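Local coordinates for MHC class I-like protein MILL2 (Mus musculus, PDB 6A97) that binds heparan sulfate proteoglycans on the surface of fibroblasts and belongs to the MHC class I family, at residues Phe143-Leu148 / Thr176-Ile181; His32-Ser37 / His111-Thr116; Val44-Asp49 / Asn84-Val89. One frame throughout, in Å; residues are numbered along the deposited sequence.

How the interactions relate
All three contacts belong to the alpha-1/alpha-2 platform of the MHC class I fold, in which one antiparallel sheet carries the long helices 75-96 and 171-193. Interactions 1 and 3 each join a sheet strand or its end to one of these helices, 171-193 and 75-96 respectively; their centres lie about 18 Å apart and their nearest atoms about 4 Å apart, without touching. Interaction 2 packs the loop after strand 23-31 against the start of strand 113-121, its centre about 22 Å from that of interaction 1 and about 18 Å from that of interaction 3. Along the chain, both segments of interaction 3 fall between those of interaction 2, and interaction 1 follows.

Interaction 1. Residues Phe143-Leu148 / Thr176-Ile181; sequences FDQKTL and TFLDDI
Leu-178 of helix 171-193 reaches across to the turn that follows strand 138-144 through one methyl, CD1, which meets the side-chain amide oxygen of Gln-145: CD1 to OE1 is 3.5 Å. The two side chains cross at about a right angle. Gln-145 leaves its backbone obliquely to the helix, and a bend at chi2 (-63°) brings the amide end nearer the helix. OE1 thereby also comes to the edge of the Phe-143 ring, in the ring plane, 3.5 Å from Phe-143 CD2. Phe-143 adds a looser apolar contact of its own, CD2 to Leu-178 CD1 at 4.4 Å, so a single methyl serves both partners. Its ring also stands edge-to-face with Trp-150 and touches Val-174 of the same helix. The other amide atom, Gln-145 NE2, points toward Asp-179 but stays 4.4 Å from OD1, too far for a hydrogen bond.

Beyond Gln-145 the chain turns sharply before the next strand. Asp-144 holds this turn as an Asx motif: its OD2 accepts from Thr-147 N at 2.8 Å, the donor lying above the carboxylate plane, while Leu-148 N bonds to Asp-144 O. On the other side, the helix widens into a pi-type turn over residues 177-181, where Thr-176 O accepts from both Asp-180 N and Ile-181 N.

No hydrogen bond crosses between the segments, and only about 100 Å² is buried. The contact therefore rests on dispersion between Leu-178, the phenyl ring and the glutamine amide. Gln-145 OE1, placed between a methyl and an aromatic edge, is probably weakly stabilised by the slightly positive ring hydrogens, whereas any attraction between its NH2 group and Asp-179 would be long-range.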
loop_
_atom_site.group_PDB
_atom_site.type_symbol
_atom_site.label_atom_id
_atom_site.label_comp_id
_atom_site.label_asym_id
_atom_site.label_seq_id
_atom_site.Cartn_x
_atom_site.Cartn_y
_atom_site.Cartn_z
ATOM N N PHE A 143 -22.241 5.953 -22.402
ATOM C CA PHE A 143 -23.509 6.639 -22.195
ATOM C C PHE A 143 -23.324 7.825 -21.255
ATOM O O PHE A 143 -22.861 7.673 -20.124
ATOM C CB PHE A 143 -24.571 5.681 -21.648
ATOM C CG PHE A 143 -25.941 6.292 -21.563
ATOM C CD1 PHE A 143 -26.702 6.475 -22.707
ATOM C CD2 PHE A 143 -26.462 6.695 -20.345
ATOM C CE1 PHE A 143 -27.957 7.046 -22.638
ATOM C CE2 PHE A 143 -27.722 7.264 -20.267
ATOM C CZ PHE A 143 -28.469 7.440 -21.415
ATOM N N ASP A 144 -23.684 9.011 -21.735
ATOM C CA ASP A 144 -23.520 10.231 -20.951
ATOM C C ASP A 144 -24.708 10.426 -20.015
ATOM O O ASP A 144 -25.810 10.746 -20.458
ATOM C CB ASP A 144 -23.356 11.440 -21.876
ATOM C CG ASP A 144 -22.888 12.684 -21.139
ATOM O OD1 ASP A 144 -21.840 13.242 -21.530
ATOM O OD2 ASP A 144 -23.562 13.106 -20.173
ATOM N N GLN A 145 -24.471 10.231 -18.721
ATOM C CA GLN A 145 -25.523 10.306 -17.710
ATOM C C GLN A 145 -26.219 11.664 -17.692
ATOM O O GLN A 145 -27.440 11.744 -17.549
ATOM C CB GLN A 145 -24.943 10.003 -16.327
ATOM C CG GLN A 145 -24.268 8.648 -16.231
ATOM C CD GLN A 145 -25.239 7.506 -16.469
ATOM O OE1 GLN A 145 -24.920 6.542 -17.168
ATOM N NE2 GLN A 145 -26.431 7.607 -15.885
ATOM N N LYS A 146 -25.436 12.730 -17.831
ATOM C CA LYS A 146 -25.981 14.085 -17.834
ATOM C C LYS A 146 -26.786 14.361 -19.100
ATOM O O LYS A 146 -27.895 14.892 -19.044
ATOM C CB LYS A 146 -24.855 15.117 -17.698
ATOM C CG LYS A 146 -24.036 14.983 -16.425
ATOM C CD LYS A 146 -24.865 15.347 -15.203
ATOM C CE LYS A 146 -24.041 15.272 -13.930
ATOM N NZ LYS A 146 -23.688 13.861 -13.598
ATOM N N THR A 147 -26.219 13.981 -20.239
ATOM C CA THR A 147 -26.780 14.309 -21.544
ATOM C C THR A 147 -27.892 13.337 -21.965
ATOM O O THR A 147 -28.810 13.713 -22.697
ATOM C CB THR A 147 -25.652 14.336 -22.609
ATOM O OG1 THR A 147 -24.842 15.501 -22.407
ATOM C CG2 THR A 147 -26.207 14.382 -24.017
ATOM N N LEU A 148 -27.811 12.101 -21.469
ATOM C CA LEU A 148 -28.717 11.009 -21.851
ATOM C C LEU A 148 -28.568 10.650 -23.326
ATOM O O LEU A 148 -29.545 10.338 -24.004
ATOM C CB LEU A 148 -30.180 11.352 -21.541
ATOM C CG LEU A 148 -30.532 11.638 -20.081
ATOM C CD1 LEU A 148 -32.036 11.800 -19.928
ATOM C CD2 LEU A 148 -30.010 10.534 -19.172
ATOM N N THR A 176 -33.848 3.862 -17.479
ATOM C CA THR A 176 -34.692 3.131 -16.540
ATOM C C THR A 176 -33.888 1.999 -15.917
ATOM O O THR A 176 -33.930 1.789 -14.703
ATOM C CB THR A 176 -35.964 2.556 -17.201
ATOM O OG1 THR A 176 -35.600 1.628 -18.229
ATOM C CG2 THR A 176 -36.825 3.670 -17.785
ATOM N N PHE A 177 -33.130 1.289 -16.745
ATOM C CA PHE A 177 -32.307 0.194 -16.242
ATOM C C PHE A 177 -31.248 0.681 -15.252
ATOM O O PHE A 177 -31.071 0.088 -14.190
ATOM C CB PHE A 177 -31.633 -0.558 -17.389
ATOM C CG PHE A 177 -30.924 -1.806 -16.948
ATOM C CD1 PHE A 177 -31.613 -2.999 -16.817
ATOM C CD2 PHE A 177 -29.572 -1.780 -16.642
ATOM C CE1 PHE A 177 -30.965 -4.149 -16.398
ATOM C CE2 PHE A 177 -28.921 -2.925 -16.223
ATOM C CZ PHE A 177 -29.618 -4.112 -16.104
ATOM N N LEU A 178 -30.550 1.761 -15.592
ATOM C CA LEU A 178 -29.474 2.246 -14.731
ATOM C C LEU A 178 -29.975 2.974 -13.487
ATOM O O LEU A 178 -29.342 2.906 -12.434
ATOM C CB LEU A 178 -28.534 3.171 -15.509
ATOM C CG LEU A 178 -27.708 2.545 -16.632
ATOM C CD1 LEU A 178 -26.787 3.588 -17.239
ATOM C CD2 LEU A 178 -26.908 1.354 -16.112
ATOM N N ASP A 179 -31.100 3.673 -13.606
ATOM C CA ASP A 179 -31.603 4.486 -12.499
ATOM C C ASP A 179 -32.590 3.743 -11.601
ATOM O O ASP A 179 -32.717 4.067 -10.421
ATOM C CB ASP A 179 -32.270 5.760 -13.027
ATOM C CG ASP A 179 -31.314 6.642 -13.806
ATOM O OD1 ASP A 179 -30.190 6.186 -14.106
ATOM O OD2 ASP A 179 -31.691 7.791 -14.124
ATOM N N ASP A 180 -33.296 2.762 -12.153
ATOM C CA ASP A 180 -34.340 2.078 -11.393
ATOM C C ASP A 180 -34.069 0.589 -11.175
ATOM O O ASP A 180 -34.128 0.104 -10.043
ATOM C CB ASP A 180 -35.695 2.249 -12.082
ATOM C CG ASP A 180 -36.061 3.704 -12.298
ATOM O OD1 ASP A 180 -35.565 4.564 -11.537
ATOM O OD2 ASP A 180 -36.849 3.989 -13.224
ATOM N N ILE A 181 -33.780 -0.133 -12.254
ATOM C CA ILE A 181 -33.671 -1.589 -12.184
ATOM C C ILE A 181 -32.376 -2.047 -11.512
ATOM O O ILE A 181 -32.419 -2.800 -10.537
ATOM C CB ILE A 181 -33.777 -2.243 -13.584
ATOM C CG1 ILE A 181 -35.225 -2.223 -14.087
ATOM C CG2 ILE A 181 -33.324 -3.686 -13.532
ATOM C CD1 ILE A 181 -35.707 -0.883 -14.594
#

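Interaction 2. Residues His32-Ser37 / His111-Thr116; sequences HSLEGS and HTLQAT
Leu-34 and His-111 mark the closest approach of the two backbones, with 7.4 Å between their CA atoms. Residues 32-37 form no regular helix or strand, whereas 111-116 straighten into strand 113-121 from Leu-113 onward. No hydrogen bond joins the segments.

Leu-34 takes part in both residue contacts and supplies about half of the buried surface. Its CB leaves the backbone toward the strand; chi1 (-61°) sets CG anti to the carbonyl carbon, and from there the two methyls part, each to a different residue. CD2 rests on Leu-113 CB at 4.0 Å, the two leucine side chains crossing at about a right angle. CD1 lies near the start of the segment, 4.2 Å from His-111 O and 4.3 Å from His-111 CB. The imidazole itself is held by other residues: NE2 is hydrogen-bonded to Glu-108 O and ND1 to Asp-136 OD2, while the ring meets Tyr-135 with planes about 15° apart.

This small apolar patch lies at one end of the platform sheet, where Leu-113 pairs by backbone bonds with Ala-31 of strand 23-31. Short helix 98-104 covers both leucines, Ile-101 touching Leu-113 and Lys-104 touching Leu-34.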
loop_
_atom_site.group_PDB
_atom_site.type_symbol
_atom_site.label_atom_id
_atom_site.label_comp_id
_atom_site.label_asym_id
_atom_site.label_seq_id
_atom_site.Cartn_x
_atom_site.Cartn_y
_atom_site.Cartn_z
ATOM N N HIS A 32 -19.620 -13.948 -27.526
ATOM C CA HIS A 32 -18.658 -14.983 -27.881
ATOM C C HIS A 32 -18.259 -14.880 -29.347
ATOM O O HIS A 32 -17.076 -14.927 -29.683
ATOM C CB HIS A 32 -19.224 -16.370 -27.584
ATOM C CG HIS A 32 -19.250 -16.705 -26.127
ATOM N ND1 HIS A 32 -18.103 -16.890 -25.385
ATOM C CD2 HIS A 32 -20.285 -16.888 -25.273
ATOM C CE1 HIS A 32 -18.431 -17.175 -24.138
ATOM N NE2 HIS A 32 -19.749 -17.181 -24.044
ATOM N N SER A 33 -19.258 -14.747 -30.212
ATOM C CA SER A 33 -19.030 -14.531 -31.636
ATOM C C SER A 33 -20.222 -13.790 -32.225
ATOM O O SER A 33 -21.370 -14.095 -31.907
ATOM C CB SER A 33 -18.808 -15.853 -32.367
ATOM O OG SER A 33 -20.036 -16.513 -32.607
ATOM N N LEU A 34 -19.944 -12.815 -33.079
ATOM C CA LEU A 34 -20.988 -11.948 -33.603
ATOM C C LEU A 34 -21.715 -12.585 -34.786
ATOM O O LEU A 34 -21.255 -12.518 -35.925
ATOM C CB LEU A 34 -20.394 -10.598 -33.997
ATOM C CG LEU A 34 -19.755 -9.844 -32.826
ATOM C CD1 LEU A 34 -18.971 -8.641 -33.318
ATOM C CD2 LEU A 34 -20.813 -9.415 -31.825
ATOM N N GLU A 35 -22.856 -13.205 -34.498
ATOM C CA GLU A 35 -23.689 -13.801 -35.530
ATOM C C GLU A 35 -24.832 -12.855 -35.886
ATOM O O GLU A 35 -24.935 -12.385 -37.020
ATOM C CB GLU A 35 -24.229 -15.157 -35.069
ATOM N N GLY A 36 -25.678 -12.572 -34.902
ATOM C CA GLY A 36 -26.795 -11.658 -35.065
ATOM C C GLY A 36 -27.492 -11.480 -33.730
ATOM O O GLY A 36 -27.173 -12.179 -32.768
ATOM N N SER A 37 -28.449 -10.560 -33.671
ATOM C CA SER A 37 -29.105 -10.210 -32.414
ATOM C C SER A 37 -29.811 -11.394 -31.742
ATOM O O SER A 37 -30.031 -11.383 -30.530
ATOM C CB SER A 37 -30.107 -9.076 -32.646
ATOM O OG SER A 37 -30.988 -9.388 -33.710
ATOM N N HIS A 111 -14.166 -10.418 -34.434
ATOM C CA HIS A 111 -14.112 -9.210 -33.616
ATOM C C HIS A 111 -14.716 -9.436 -32.236
ATOM O O HIS A 111 -15.444 -10.404 -32.020
ATOM C CB HIS A 111 -14.826 -8.061 -34.323
ATOM C CG HIS A 111 -14.261 -7.749 -35.670
ATOM N ND1 HIS A 111 -13.225 -6.858 -35.852
ATOM C CD2 HIS A 111 -14.577 -8.216 -36.902
ATOM C CE1 HIS A 111 -12.931 -6.787 -37.139
ATOM N NE2 HIS A 111 -13.737 -7.600 -37.796
ATOM N N THR A 112 -14.408 -8.533 -31.309
ATOM C CA THR A 112 -14.813 -8.687 -29.916
ATOM C C THR A 112 -15.672 -7.527 -29.424
ATOM O O THR A 112 -15.209 -6.388 -29.362
ATOM C CB THR A 112 -13.583 -8.803 -28.987
ATOM O OG1 THR A 112 -12.652 -9.747 -29.533
ATOM C CG2 THR A 112 -14.001 -9.241 -27.587
ATOM N N LEU A 113 -16.916 -7.821 -29.059
ATOM C CA LEU A 113 -17.804 -6.814 -28.484
ATOM C C LEU A 113 -17.968 -7.027 -26.986
ATOM O O LEU A 113 -18.340 -8.116 -26.543
ATOM C CB LEU A 113 -19.174 -6.841 -29.163
ATOM C CG LEU A 113 -20.179 -5.801 -28.668
ATOM C CD1 LEU A 113 -19.713 -4.375 -29.019
ATOM C CD2 LEU A 113 -21.561 -6.081 -29.235
ATOM N N GLN A 114 -17.688 -5.979 -26.212
ATOM C CA GLN A 114 -17.784 -6.037 -24.756
ATOM C C GLN A 114 -18.630 -4.899 -24.223
ATOM O O GLN A 114 -18.741 -3.845 -24.849
ATOM C CB GLN A 114 -16.396 -5.969 -24.108
ATOM C CG GLN A 114 -15.464 -7.123 -24.459
ATOM C CD GLN A 114 -14.015 -6.816 -24.105
ATOM O OE1 GLN A 114 -13.239 -6.385 -24.956
ATOM N NE2 GLN A 114 -13.650 -7.024 -22.841
ATOM N N ALA A 115 -19.208 -5.104 -23.049
ATOM C CA ALA A 115 -19.917 -4.038 -22.370
ATOM C C ALA A 115 -19.643 -4.113 -20.882
ATOM O O ALA A 115 -19.555 -5.198 -20.317
ATOM C CB ALA A 115 -21.419 -4.121 -22.643
ATOM N N THR A 116 -19.484 -2.963 -20.242
ATOM C CA THR A 116 -19.510 -2.947 -18.794
ATOM C C THR A 116 -20.533 -1.908 -18.373
ATOM O O THR A 116 -20.619 -0.822 -18.953
ATOM C CB THR A 116 -18.123 -2.669 -18.172
ATOM O OG1 THR A 116 -18.212 -2.820 -16.754
ATOM C CG2 THR A 116 -17.602 -1.251 -18.502
#

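Interaction 3. Residues Val44-Asp49 / Asn84-Val89; sequences VLIYVD and NNLLKV
Leu-86 pushes its CD1 methyl from helix 75-96 against the end of Ile-46 on strand 42-48, where the two CD1 atoms meet at 3.6 Å. The side chains run past each other in opposite directions, overlapping at their terminal methyls. Leu-86 extends toward the sheet because CG lies anti to the backbone N (chi1 174°). The same CD1 also touches Val-44 CG1 at 4.2 Å, so this one branch of the leucine is shared by two strand residues. Val-44 and Ile-46 both direct their CB atoms toward the helix, as alternation along a strand requires; Leu-45 between them points away.

About one turn on, Val-89 also faces the strand but stops 5.5 Å from it, packing instead on Tyr-27 and on His-185 of helix 171-193. Tyr-56 touches Leu-86 from the neighbouring strand 51-57, and Tyr-189 of helix 171-193 reaches Ile-46. The opposite face of strand 42-48 belongs to another interface: Leu-45 and Tyr-47 pack on the chain of another protein, to which Tyr-47 OH is also hydrogen-bonded.

Every residue that touches across the contact is buried and aliphatic, and no hydrogen bond joins the two segments. Their association thus depends on dispersion and the exclusion of water, without a directional polar bond between the segments; one leucine branch set against two strand side chains is one of the points where the helix packs on the sheet, in the helix-on-sheet arrangement of the MHC class I platform.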
loop_
_atom_site.group_PDB
_atom_site.type_symbol
_atom_site.label_atom_id
_atom_site.label_comp_id
_atom_site.label_asym_id
_atom_site.label_seq_id
_atom_site.Cartn_x
_atom_site.Cartn_y
_atom_site.Cartn_z
ATOM N N VAL A 44 -22.218 -13.336 -19.336
ATOM C CA VAL A 44 -22.546 -12.269 -18.407
ATOM C C VAL A 44 -21.974 -12.597 -17.040
ATOM O O VAL A 44 -22.260 -13.656 -16.475
ATOM C CB VAL A 44 -24.075 -12.046 -18.285
ATOM C CG1 VAL A 44 -24.359 -10.838 -17.402
ATOM C CG2 VAL A 44 -24.717 -11.870 -19.664
ATOM N N LEU A 45 -21.156 -11.689 -16.526
ATOM C CA LEU A 45 -20.559 -11.832 -15.208
ATOM C C LEU A 45 -20.992 -10.662 -14.346
ATOM O O LEU A 45 -20.879 -9.500 -14.754
ATOM C CB LEU A 45 -19.032 -11.888 -15.299
ATOM C CG LEU A 45 -18.440 -13.029 -16.125
ATOM C CD1 LEU A 45 -16.934 -12.872 -16.260
ATOM C CD2 LEU A 45 -18.781 -14.367 -15.491
ATOM N N ILE A 46 -21.488 -10.966 -13.154
ATOM C CA ILE A 46 -22.003 -9.935 -12.265
ATOM C C ILE A 46 -21.134 -9.795 -11.023
ATOM O O ILE A 46 -20.893 -10.772 -10.305
ATOM C CB ILE A 46 -23.447 -10.242 -11.843
ATOM C CG1 ILE A 46 -24.379 -10.171 -13.052
ATOM C CG2 ILE A 46 -23.906 -9.275 -10.776
ATOM C CD1 ILE A 46 -25.837 -10.294 -12.687
ATOM N N TYR A 47 -20.662 -8.574 -10.782
ATOM C CA TYR A 47 -19.800 -8.275 -9.645
ATOM C C TYR A 47 -20.485 -7.363 -8.635
ATOM O O TYR A 47 -21.022 -6.316 -8.996
ATOM C CB TYR A 47 -18.498 -7.615 -10.113
ATOM C CG TYR A 47 -17.660 -8.493 -11.007
ATOM C CD1 TYR A 47 -16.584 -9.206 -10.494
ATOM C CD2 TYR A 47 -17.955 -8.625 -12.362
ATOM C CE1 TYR A 47 -15.815 -10.013 -11.301
ATOM C CE2 TYR A 47 -17.196 -9.436 -13.180
ATOM C CZ TYR A 47 -16.128 -10.129 -12.639
ATOM O OH TYR A 47 -15.364 -10.936 -13.438
ATOM N N VAL A 48 -20.466 -7.767 -7.369
ATOM C CA VAL A 48 -20.899 -6.896 -6.286
ATOM C C VAL A 48 -19.685 -6.514 -5.451
ATOM O O VAL A 48 -19.005 -7.386 -4.900
ATOM C CB VAL A 48 -21.953 -7.561 -5.388
ATOM C CG1 VAL A 48 -22.520 -6.544 -4.404
ATOM C CG2 VAL A 48 -23.062 -8.159 -6.232
ATOM N N ASP A 49 -19.411 -5.212 -5.380
ATOM C CA ASP A 49 -18.254 -4.689 -4.659
ATOM C C ASP A 49 -16.975 -5.370 -5.134
ATOM O O ASP A 49 -16.142 -5.784 -4.327
ATOM C CB ASP A 49 -18.443 -4.858 -3.149
ATOM C CG ASP A 49 -19.646 -4.083 -2.627
ATOM O OD1 ASP A 49 -20.039 -3.087 -3.273
ATOM O OD2 ASP A 49 -20.203 -4.470 -1.579
ATOM N N ASN A 84 -32.226 -17.390 -11.864
ATOM C CA ASN A 84 -33.430 -17.220 -12.667
ATOM C C ASN A 84 -33.659 -15.743 -13.023
ATOM O O ASN A 84 -33.960 -15.429 -14.169
ATOM C CB ASN A 84 -34.649 -17.788 -11.951
ATOM C CG ASN A 84 -35.915 -17.646 -12.773
ATOM O OD1 ASN A 84 -36.121 -18.358 -13.765
ATOM N ND2 ASN A 84 -36.772 -16.719 -12.368
ATOM N N ASN A 85 -33.507 -14.849 -12.047
ATOM C CA ASN A 85 -33.557 -13.404 -12.309
ATOM C C ASN A 85 -32.514 -12.955 -13.326
ATOM O O ASN A 85 -32.758 -12.055 -14.134
ATOM C CB ASN A 85 -33.366 -12.603 -11.017
ATOM C CG ASN A 85 -34.574 -12.661 -10.111
ATOM O OD1 ASN A 85 -35.678 -12.988 -10.551
ATOM N ND2 ASN A 85 -34.378 -12.329 -8.838
ATOM N N LEU A 86 -31.348 -13.587 -13.278
ATOM C CA LEU A 86 -30.256 -13.264 -14.188
ATOM C C LEU A 86 -30.645 -13.535 -15.641
ATOM O O LEU A 86 -30.262 -12.789 -16.548
ATOM C CB LEU A 86 -29.006 -14.060 -13.808
ATOM C CG LEU A 86 -27.795 -13.971 -14.736
ATOM C CD1 LEU A 86 -27.409 -12.521 -14.991
ATOM C CD2 LEU A 86 -26.627 -14.734 -14.139
ATOM N N LEU A 87 -31.408 -14.603 -15.862
ATOM C CA LEU A 87 -31.880 -14.937 -17.205
ATOM C C LEU A 87 -32.705 -13.797 -17.815
ATOM O O LEU A 87 -32.639 -13.549 -19.021
ATOM C CB LEU A 87 -32.714 -16.223 -17.182
ATOM C CG LEU A 87 -31.979 -17.498 -16.758
ATOM C CD1 LEU A 87 -32.923 -18.688 -16.779
ATOM C CD2 LEU A 87 -30.779 -17.750 -17.664
ATOM N N LYS A 88 -33.488 -13.113 -16.983
ATOM C CA LYS A 88 -34.296 -11.986 -17.450
ATOM C C LYS A 88 -33.421 -10.788 -17.798
ATOM O O LYS A 88 -33.690 -10.070 -18.762
ATOM C CB LYS A 88 -35.336 -11.590 -16.400
ATOM C CG LYS A 88 -36.606 -12.426 -16.450
ATOM C CD LYS A 88 -37.098 -12.801 -15.060
ATOM C CE LYS A 88 -37.521 -11.587 -14.252
ATOM N NZ LYS A 88 -38.041 -11.989 -12.911
ATOM N N VAL A 89 -32.374 -10.580 -17.006
ATOM C CA VAL A 89 -31.430 -9.498 -17.255
ATOM C C VAL A 89 -30.728 -9.706 -18.593
ATOM O O VAL A 89 -30.563 -8.766 -19.367
ATOM C CB VAL A 89 -30.384 -9.390 -16.125
ATOM C CG1 VAL A 89 -29.283 -8.412 -16.499
ATOM C CG2 VAL A 89 -31.051 -8.963 -14.834
#